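Importin subunit beta-1 (Saccharomyces cerevisiae, PDB 5OWU) carries proteins into the nucleus as the importin beta subunit, associating with importin alpha, which binds the classical nuclear localization signal of the cargo. Local coordinates at residues K137-V140 with D141-G144; I180-A183 with I184-A188; G600-F603 with R604-E607. One frame throughout, in Å; residues are numbered along the deposited sequence.

Interaction 1: residues K137-V140 with D141-G144; sequences KIMV and DNTG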
ATOM      1  N   LYS A 137      -8.154  26.415 -27.072  1.00 28.82           N
ATOM      2  CA  LYS A 137      -9.184  27.357 -27.487  1.00 34.32           C
ATOM      3  C   LYS A 137     -10.511  26.641 -27.701  1.00 29.47           C
ATOM      4  O   LYS A 137     -11.571  27.137 -27.292  1.00 32.98           O
ATOM      5  CB  LYS A 137      -8.732  28.076 -28.758  1.00 39.85           C
ATOM      6  CG  LYS A 137      -9.496  29.353 -29.079  1.00 64.19           C
ATOM      7  CD  LYS A 137     -10.599  29.109 -30.092  1.00 59.07           C
ATOM      8  CE  LYS A 137     -11.115  30.416 -30.676  1.00 57.03           C
ATOM      9  NZ  LYS A 137     -11.679  31.309 -29.638  1.00 55.58           N
ATOM     10  N   ILE A 138     -10.473  25.451 -28.310  1.00 26.35           N
ATOM     11  CA  ILE A 138     -11.709  24.694 -28.503  1.00 24.56           C
ATOM     12  C   ILE A 138     -12.308  24.295 -27.156  1.00 40.27           C
ATOM     13  O   ILE A 138     -13.528  24.339 -26.970  1.00 27.77           O
ATOM     14  CB  ILE A 138     -11.466  23.461 -29.401  1.00 31.72           C
ATOM     15  CG1 ILE A 138     -11.172  23.894 -30.841  1.00 37.80           C
ATOM     16  CG2 ILE A 138     -12.680  22.541 -29.386  1.00 27.31           C
ATOM     17  CD1 ILE A 138     -10.772  22.753 -31.799  1.00 31.82           C
ATOM     18  N   MET A 139     -11.467  23.892 -26.201  1.00 26.01           N
ATOM     19  CA  MET A 139     -11.977  23.464 -24.902  1.00 27.51           C
ATOM     20  C   MET A 139     -12.597  24.637 -24.153  1.00 25.78           C
ATOM     21  O   MET A 139     -13.687  24.509 -23.589  1.00 32.19           O
ATOM     22  CB  MET A 139     -10.860  22.830 -24.066  1.00 27.04           C
ATOM     23  CG  MET A 139     -10.290  21.499 -24.612  1.00 24.66           C
ATOM     24  SD  MET A 139     -11.421  20.091 -24.601  1.00 27.16           S
ATOM     25  CE  MET A 139     -12.025  20.136 -26.286  1.00 26.67           C
ATOM     26  N   VAL A 140     -11.924  25.792 -24.147  1.00 31.19           N
ATOM     27  CA  VAL A 140     -12.471  26.963 -23.468  1.00 24.26           C
ATOM     28  C   VAL A 140     -13.799  27.358 -24.097  1.00 37.32           C
ATOM     29  O   VAL A 140     -14.781  27.628 -23.394  1.00 41.94           O
ATOM     30  CB  VAL A 140     -11.460  28.122 -23.494  1.00 34.22           C
ATOM     31  CG1 VAL A 140     -12.106  29.438 -23.011  1.00 36.36           C
ATOM     32  CG2 VAL A 140     -10.262  27.774 -22.634  1.00 32.79           C
ATOM     33  N   ASP A 141     -13.859  27.392 -25.432  1.00 33.60           N
ATOM     34  CA  ASP A 141     -15.122  27.730 -26.079  1.00 40.25           C
ATOM     35  C   ASP A 141     -16.194  26.679 -25.803  1.00 43.28           C
ATOM     36  O   ASP A 141     -17.372  27.025 -25.663  1.00 41.83           O
ATOM     37  CB  ASP A 141     -14.919  27.908 -27.586  1.00 41.49           C
ATOM     38  CG  ASP A 141     -14.084  29.129 -27.921  1.00 50.55           C
ATOM     39  OD1 ASP A 141     -13.990  30.045 -27.076  1.00 58.14           O
ATOM     40  OD2 ASP A 141     -13.530  29.173 -29.037  1.00 57.24           O
ATOM     41  N   ASN A 142     -15.805  25.407 -25.683  1.00 31.68           N
ATOM     42  CA  ASN A 142     -16.759  24.304 -25.554  1.00 31.66           C
ATOM     43  C   ASN A 142     -17.443  24.247 -24.191  1.00 27.41           C
ATOM     44  O   ASN A 142     -18.526  23.664 -24.083  1.00 34.68           O
ATOM     45  CB  ASN A 142     -16.059  22.964 -25.799  1.00 28.12           C
ATOM     46  CG  ASN A 142     -15.990  22.601 -27.264  1.00 35.12           C
ATOM     47  OD1 ASN A 142     -16.263  23.428 -28.124  1.00 32.15           O
ATOM     48  ND2 ASN A 142     -15.636  21.354 -27.553  1.00 33.40           N
ATOM     49  N   THR A 143     -16.832  24.790 -23.146  1.00 31.49           N
ATOM     50  CA  THR A 143     -17.497  24.862 -21.853  1.00 41.94           C
ATOM     51  C   THR A 143     -18.086  26.242 -21.597  1.00 43.97           C
ATOM     52  O   THR A 143     -18.500  26.531 -20.469  1.00 36.97           O
ATOM     53  CB  THR A 143     -16.537  24.464 -20.730  1.00 25.70           C
ATOM     54  OG1 THR A 143     -15.488  25.426 -20.602  1.00 37.13           O
ATOM     55  CG2 THR A 143     -15.932  23.094 -21.016  1.00 34.36           C
ATOM     56  N   GLY A 144     -18.139  27.092 -22.623  1.00 37.90           N
ATOM     57  CA  GLY A 144     -18.814  28.370 -22.497  1.00 42.93           C
ATOM     58  C   GLY A 144     -20.287  28.210 -22.171  1.00 44.32           C
ATOM     59  O   GLY A 144     -20.915  27.184 -22.451  1.00 42.16           O
TER
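Lys137 and Asp141, one helical turn apart, meet through an i to i+4 salt bridge: Lys137 NZ stands 2.9 Å from Asp141 OD2, on the syn side of that carboxylate oxygen. The lysine chain leaves with CG anti to the backbone N (chi1 -163°) and bends at chi2 and chi4, which wraps CD and CE round the same oxygen; CD lies 3.1 Å from Asp141 OD2. At the backbone, Asp141 N gives a nearly straight bond (167°) to Lys137 O. Replacing Asp141 by an alanine is likely to leave the lysine ammonium without this mate and its chain free to turn. On the next flank Ile138 and Asn142 run side by side, pointing the same way, with Ile138 CG2 3.7 Å from Asn142 ND2, while Met139 CE lies 4.0 Å from Asn142 ND2, the two side chains crossing at a slant. That amide nitrogen is bonded to Ser155 OG. The helix ends here: Thr143 N still reaches Met139 O at 3.2 Å, but Thr143 itself leaves helical geometry. The contact lies in HEAT 4: Met139, Asn142 and Thr143 pack on helix 149-165, Ile138 and Met139 touch helix 90-104 of HEAT 3, and Thr143 OG1 bonds to Ala183 O of helix 177-188 in HEAT 5 and meets Gln186 NE2.

Interaction 2: residues I180-A183 with I184-A188; sequences ILIA and IVQGA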
ATOM      1  N   ILE A 180      -6.623  25.321 -19.192  1.00 31.19           N
ATOM      2  CA  ILE A 180      -7.292  24.190 -18.559  1.00 26.63           C
ATOM      3  C   ILE A 180      -8.211  24.707 -17.464  1.00 30.01           C
ATOM      4  O   ILE A 180      -9.414  24.413 -17.445  1.00 31.66           O
ATOM      5  CB  ILE A 180      -6.255  23.183 -18.028  1.00 25.84           C
ATOM      6  CG1 ILE A 180      -5.535  22.523 -19.207  1.00 31.83           C
ATOM      7  CG2 ILE A 180      -6.911  22.127 -17.117  1.00 30.03           C
ATOM      8  CD1 ILE A 180      -4.412  21.586 -18.804  1.00 32.85           C
ATOM      9  N   LEU A 181      -7.687  25.584 -16.604  1.00 34.98           N
ATOM     10  CA  LEU A 181      -8.513  26.071 -15.508  1.00 32.35           C
ATOM     11  C   LEU A 181      -9.704  26.843 -16.042  1.00 32.26           C
ATOM     12  O   LEU A 181     -10.838  26.645 -15.582  1.00 36.32           O
ATOM     13  CB  LEU A 181      -7.685  26.918 -14.547  1.00 36.30           C
ATOM     14  CG  LEU A 181      -6.874  26.097 -13.544  1.00 34.65           C
ATOM     15  CD1 LEU A 181      -5.960  27.002 -12.745  1.00 47.93           C
ATOM     16  CD2 LEU A 181      -7.782  25.291 -12.601  1.00 43.18           C
ATOM     17  N   ILE A 182      -9.491  27.665 -17.075  1.00 37.53           N
ATOM     18  CA  ILE A 182     -10.618  28.421 -17.605  1.00 35.09           C
ATOM     19  C   ILE A 182     -11.687  27.456 -18.071  1.00 37.65           C
ATOM     20  O   ILE A 182     -12.867  27.589 -17.726  1.00 35.30           O
ATOM     21  CB  ILE A 182     -10.176  29.366 -18.735  1.00 34.65           C
ATOM     22  CG1 ILE A 182      -9.251  30.451 -18.192  1.00 41.13           C
ATOM     23  CG2 ILE A 182     -11.388  30.015 -19.379  1.00 35.69           C
ATOM     24  CD1 ILE A 182      -8.474  31.177 -19.267  1.00 41.93           C
ATOM     25  N   ALA A 183     -11.280  26.433 -18.816  1.00 28.67           N
ATOM     26  CA  ALA A 183     -12.275  25.512 -19.338  1.00 35.20           C
ATOM     27  C   ALA A 183     -12.962  24.772 -18.197  1.00 31.71           C
ATOM     28  O   ALA A 183     -14.185  24.584 -18.214  1.00 31.30           O
ATOM     29  CB  ALA A 183     -11.620  24.541 -20.325  1.00 31.07           C
ATOM     30  N   ILE A 184     -12.204  24.403 -17.165  1.00 33.08           N
ATOM     31  CA  ILE A 184     -12.788  23.577 -16.114  1.00 32.52           C
ATOM     32  C   ILE A 184     -13.695  24.414 -15.226  1.00 32.31           C
ATOM     33  O   ILE A 184     -14.855  24.056 -14.982  1.00 32.17           O
ATOM     34  CB  ILE A 184     -11.683  22.875 -15.303  1.00 30.33           C
ATOM     35  CG1 ILE A 184     -11.059  21.751 -16.138  1.00 26.62           C
ATOM     36  CG2 ILE A 184     -12.243  22.320 -13.981  1.00 38.65           C
ATOM     37  CD1 ILE A 184      -9.916  21.040 -15.466  1.00 30.76           C
ATOM     38  N   VAL A 185     -13.187  25.548 -14.741  1.00 38.60           N
ATOM     39  CA  VAL A 185     -13.950  26.348 -13.785  1.00 32.84           C
ATOM     40  C   VAL A 185     -15.211  26.891 -14.437  1.00 36.01           C
ATOM     41  O   VAL A 185     -16.238  27.062 -13.768  1.00 39.48           O
ATOM     42  CB  VAL A 185     -13.061  27.463 -13.205  1.00 40.53           C
ATOM     43  CG1 VAL A 185     -13.855  28.374 -12.273  1.00 48.86           C
ATOM     44  CG2 VAL A 185     -11.881  26.846 -12.464  1.00 32.86           C
ATOM     45  N   GLN A 186     -15.175  27.130 -15.751  1.00 36.02           N
ATOM     46  CA  GLN A 186     -16.384  27.537 -16.461  1.00 33.49           C
ATOM     47  C   GLN A 186     -17.509  26.533 -16.249  1.00 42.23           C
ATOM     48  O   GLN A 186     -18.668  26.918 -16.064  1.00 40.54           O
ATOM     49  CB  GLN A 186     -16.092  27.713 -17.954  1.00 37.25           C
ATOM     50  CG  GLN A 186     -15.509  29.076 -18.300  1.00 41.20           C
ATOM     51  CD  GLN A 186     -15.194  29.270 -19.778  1.00 42.72           C
ATOM     52  OE1 GLN A 186     -14.719  30.339 -20.172  1.00 35.90           O
ATOM     53  NE2 GLN A 186     -15.449  28.253 -20.601  1.00 40.13           N
ATOM     54  N   GLY A 187     -17.190  25.238 -16.258  1.00 32.71           N
ATOM     55  CA  GLY A 187     -18.217  24.248 -16.002  1.00 31.00           C
ATOM     56  C   GLY A 187     -18.565  24.067 -14.538  1.00 32.14           C
ATOM     57  O   GLY A 187     -19.644  23.549 -14.233  1.00 34.60           O
ATOM     58  N   ALA A 188     -17.687  24.485 -13.624  1.00 32.93           N
ATOM     59  CA  ALA A 188     -17.890  24.207 -12.206  1.00 30.32           C
ATOM     60  C   ALA A 188     -18.718  25.265 -11.496  1.00 47.67           C
ATOM     61  O   ALA A 188     -19.395  24.950 -10.513  1.00 42.01           O
ATOM     62  CB  ALA A 188     -16.544  24.084 -11.487  1.00 31.72           C
TER
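Three successive i to i+4 backbone bonds join residues 180-183 to 184-188 in one helix: Ile184 N to Ile180 O, Val185 N to Leu181 O at 2.7 Å with an N-H...O angle of 170°, and Gln186 N to Ile182 O at 3.1 Å. Side chains one turn apart meet along three flanks. Ile180 and Ile184 lie alongside each other, pointing the same way, and the CD1 tip of Ile184 comes to 3.6 Å from the CG2 branch of Ile180. Leu181 and Val185 are more loosely matched, with Leu181 CD2 4.4 Å from Val185 CG2. On the third flank Ile182 and Gln186 run side by side. Gln186 sets CG anti to its carbonyl carbon (chi1 -84°) and is extended beyond it, which carries the chain past Ile182 O, CG at 3.1 Å from that oxygen, and brings OE1 to 3.4 Å from Ile182 CG2. The other end of the amide, NE2, is hydrogen-bonded to Thr143 OG1 and Val140 O of the preceding repeat. Round the helix, Leu181 and Ile184 pack on helix 195-208, Val185 on helix 219-233, and Ile180 and Ile182 on helix 133-142; aromatic packing from the chain of another protein also reaches Leu181, Ile182 and Val185. The chemistry is therefore largely aliphatic, consistent with a helix packed on several sides, and the one long polar side chain brings its amide nitrogen to a hydroxyl and a carbonyl at the end of the neighbouring helix, so the two repeats meet through hydrogen bonds as well as apolar packing.

Interaction 3: residues G600-F603 with R604-E607; sequences GLFF and RLLE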
ATOM      1  N   GLY A 600       5.234 -37.585   6.192  1.00 40.75           N
ATOM      2  CA  GLY A 600       4.162 -38.424   5.685  1.00 45.12           C
ATOM      3  C   GLY A 600       2.902 -37.628   5.425  1.00 44.78           C
ATOM      4  O   GLY A 600       2.274 -37.749   4.369  1.00 43.47           O
ATOM      5  N   LEU A 601       2.529 -36.771   6.378  1.00 41.89           N
ATOM      6  CA  LEU A 601       1.357 -35.925   6.196  1.00 36.11           C
ATOM      7  C   LEU A 601       1.576 -34.920   5.074  1.00 39.55           C
ATOM      8  O   LEU A 601       0.708 -34.731   4.210  1.00 37.86           O
ATOM      9  CB  LEU A 601       1.033 -35.222   7.513  1.00 38.17           C
ATOM     10  CG  LEU A 601       0.701 -36.157   8.668  1.00 42.17           C
ATOM     11  CD1 LEU A 601       0.491 -35.351   9.958  1.00 49.69           C
ATOM     12  CD2 LEU A 601      -0.509 -37.027   8.316  1.00 53.88           C
ATOM     13  N   PHE A 602       2.756 -34.298   5.041  1.00 39.90           N
ATOM     14  CA  PHE A 602       2.980 -33.240   4.064  1.00 40.74           C
ATOM     15  C   PHE A 602       2.901 -33.794   2.647  1.00 37.82           C
ATOM     16  O   PHE A 602       2.176 -33.260   1.797  1.00 37.07           O
ATOM     17  CB  PHE A 602       4.324 -32.560   4.333  1.00 35.29           C
ATOM     18  CG  PHE A 602       4.390 -31.840   5.666  1.00 39.98           C
ATOM     19  CD1 PHE A 602       3.236 -31.376   6.289  1.00 41.75           C
ATOM     20  CD2 PHE A 602       5.606 -31.629   6.296  1.00 43.28           C
ATOM     21  CE1 PHE A 602       3.297 -30.724   7.508  1.00 41.22           C
ATOM     22  CE2 PHE A 602       5.672 -30.973   7.518  1.00 39.62           C
ATOM     23  CZ  PHE A 602       4.515 -30.518   8.122  1.00 34.91           C
ATOM     24  N   PHE A 603       3.593 -34.901   2.386  1.00 45.54           N
ATOM     25  CA  PHE A 603       3.465 -35.537   1.082  1.00 50.23           C
ATOM     26  C   PHE A 603       2.010 -35.855   0.770  1.00 45.75           C
ATOM     27  O   PHE A 603       1.537 -35.587  -0.341  1.00 47.01           O
ATOM     28  CB  PHE A 603       4.331 -36.795   1.022  1.00 51.48           C
ATOM     29  CG  PHE A 603       5.799 -36.508   0.923  1.00 37.85           C
ATOM     30  CD1 PHE A 603       6.272 -35.587   0.006  1.00 44.01           C
ATOM     31  CD2 PHE A 603       6.705 -37.134   1.764  1.00 51.20           C
ATOM     32  CE1 PHE A 603       7.623 -35.308  -0.084  1.00 52.68           C
ATOM     33  CE2 PHE A 603       8.057 -36.858   1.676  1.00 49.68           C
ATOM     34  CZ  PHE A 603       8.514 -35.945   0.752  1.00 44.72           C
ATOM     35  N   ARG A 604       1.267 -36.384   1.745  1.00 42.07           N
ATOM     36  CA  ARG A 604      -0.140 -36.656   1.485  1.00 45.54           C
ATOM     37  C   ARG A 604      -0.852 -35.378   1.068  1.00 51.29           C
ATOM     38  O   ARG A 604      -1.551 -35.344   0.045  1.00 44.31           O
ATOM     39  CB  ARG A 604      -0.791 -37.294   2.713  1.00 48.02           C
ATOM     40  CG  ARG A 604      -0.421 -38.765   2.882  1.00 55.78           C
ATOM     41  CD  ARG A 604      -0.829 -39.306   4.236  1.00 52.59           C
ATOM     42  NE  ARG A 604      -2.258 -39.153   4.479  1.00 56.97           N
ATOM     43  CZ  ARG A 604      -2.840 -39.349   5.657  1.00 56.81           C
ATOM     44  NH1 ARG A 604      -2.116 -39.702   6.711  1.00 55.60           N
ATOM     45  NH2 ARG A 604      -4.149 -39.181   5.787  1.00 56.00           N
ATOM     46  N   LEU A 605      -0.617 -34.288   1.804  1.00 41.17           N
ATOM     47  CA  LEU A 605      -1.234 -33.019   1.440  1.00 37.77           C
ATOM     48  C   LEU A 605      -0.819 -32.592   0.043  1.00 39.59           C
ATOM     49  O   LEU A 605      -1.616 -32.004  -0.698  1.00 40.21           O
ATOM     50  CB  LEU A 605      -0.865 -31.948   2.464  1.00 39.20           C
ATOM     51  CG  LEU A 605      -1.526 -32.126   3.828  1.00 46.02           C
ATOM     52  CD1 LEU A 605      -0.850 -31.236   4.858  1.00 48.26           C
ATOM     53  CD2 LEU A 605      -3.012 -31.812   3.746  1.00 39.69           C
ATOM     54  N   LEU A 606       0.430 -32.873  -0.338  1.00 47.20           N
ATOM     55  CA  LEU A 606       0.899 -32.484  -1.662  1.00 48.80           C
ATOM     56  C   LEU A 606       0.287 -33.349  -2.754  1.00 49.41           C
ATOM     57  O   LEU A 606       0.147 -32.892  -3.894  1.00 50.88           O
ATOM     58  CB  LEU A 606       2.427 -32.559  -1.729  1.00 43.42           C
ATOM     59  CG  LEU A 606       3.234 -31.501  -0.969  1.00 47.87           C
ATOM     60  CD1 LEU A 606       4.721 -31.750  -1.139  1.00 46.93           C
ATOM     61  CD2 LEU A 606       2.887 -30.084  -1.419  1.00 44.98           C
ATOM     62  N   GLU A 607      -0.083 -34.590  -2.438  1.00 55.55           N
ATOM     63  CA  GLU A 607      -0.670 -35.462  -3.448  1.00 60.20           C
ATOM     64  C   GLU A 607      -2.184 -35.339  -3.523  1.00 71.41           C
ATOM     65  O   GLU A 607      -2.796 -35.922  -4.425  1.00 70.99           O
ATOM     66  CB  GLU A 607      -0.286 -36.923  -3.185  1.00 63.92           C
ATOM     67  CG  GLU A 607       1.107 -37.283  -3.670  1.00 77.42           C
ATOM     68  CD  GLU A 607       1.289 -37.065  -5.169  1.00 82.82           C
ATOM     69  OE1 GLU A 607       0.283 -36.825  -5.870  1.00 82.80           O
ATOM     70  OE2 GLU A 607       2.444 -37.115  -5.643  1.00 84.00           O
TER
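The last two turns of helix 595-607, in HEAT 14, set an exposed arginine flank against flanks of leucine and phenylalanine that face neighbouring helices and loops. Leu601 and Arg604 lie side by side and point the same way, the guanidinium NH1 standing 3.5 Å from Leu601 CD2. The bend of the arginine at chi3 (57°) turns the guanidinium back along the helix toward this methyl, and nearer the backbone its CG lies 3.2 Å from Gly600 O, with CD close to the same oxygen. Leu605 CD1 approaches the Phe602 ring at its edge, near the ring plane, 4.3 Å from Phe602 CD1. Phe603 and Leu606 touch at the same reach, 4.3 Å between Phe603 CD1 and Leu606 CD1, the methyl coming obliquely to the ring. Four i to i+4 bonds carry the backbone, ending with Glu607 N to Phe603 O at 2.8 Å; Leu606 N to Phe602 O is equally short. Glu607, at the helix end, bonds through OE2 to Tyr643 OH of helix 637-649. Phe602 is buried between helices 563-586 and 615-629, touching Leu577 and Leu580 on one and Val618, Ala621 and Ile622 on the other, while Leu606 lies on Val618 and Tyr643. Apolar side chains are thus directed at the protein and Arg604 is turned to solvent. Such amphipathic helices, paired antiparallel in each HEAT repeat and stacked on the next, build the solenoid of the importin beta family.

Along the chain the three contacts follow one another in series, none nesting in or crossing another, and each joins adjoining residues, so none closes a long loop. Interaction 1 comes first, at the C-terminal end of helix 133-142 in HEAT 4, and interaction 2 follows on helix 177-188 in HEAT 5. Their centres are 9 Å apart and they touch directly: besides the hydrogen bonds between Thr143 and helix 177-188, Val140 CG1 packs 3.7 Å from Ile182 CG2, tying consecutive repeats. Interaction 3 lies far along the solenoid, in HEAT 14, on the opposite side of the chain's centre, its centre 69 Å from that of interaction 1 and 65 Å from that of interaction 2.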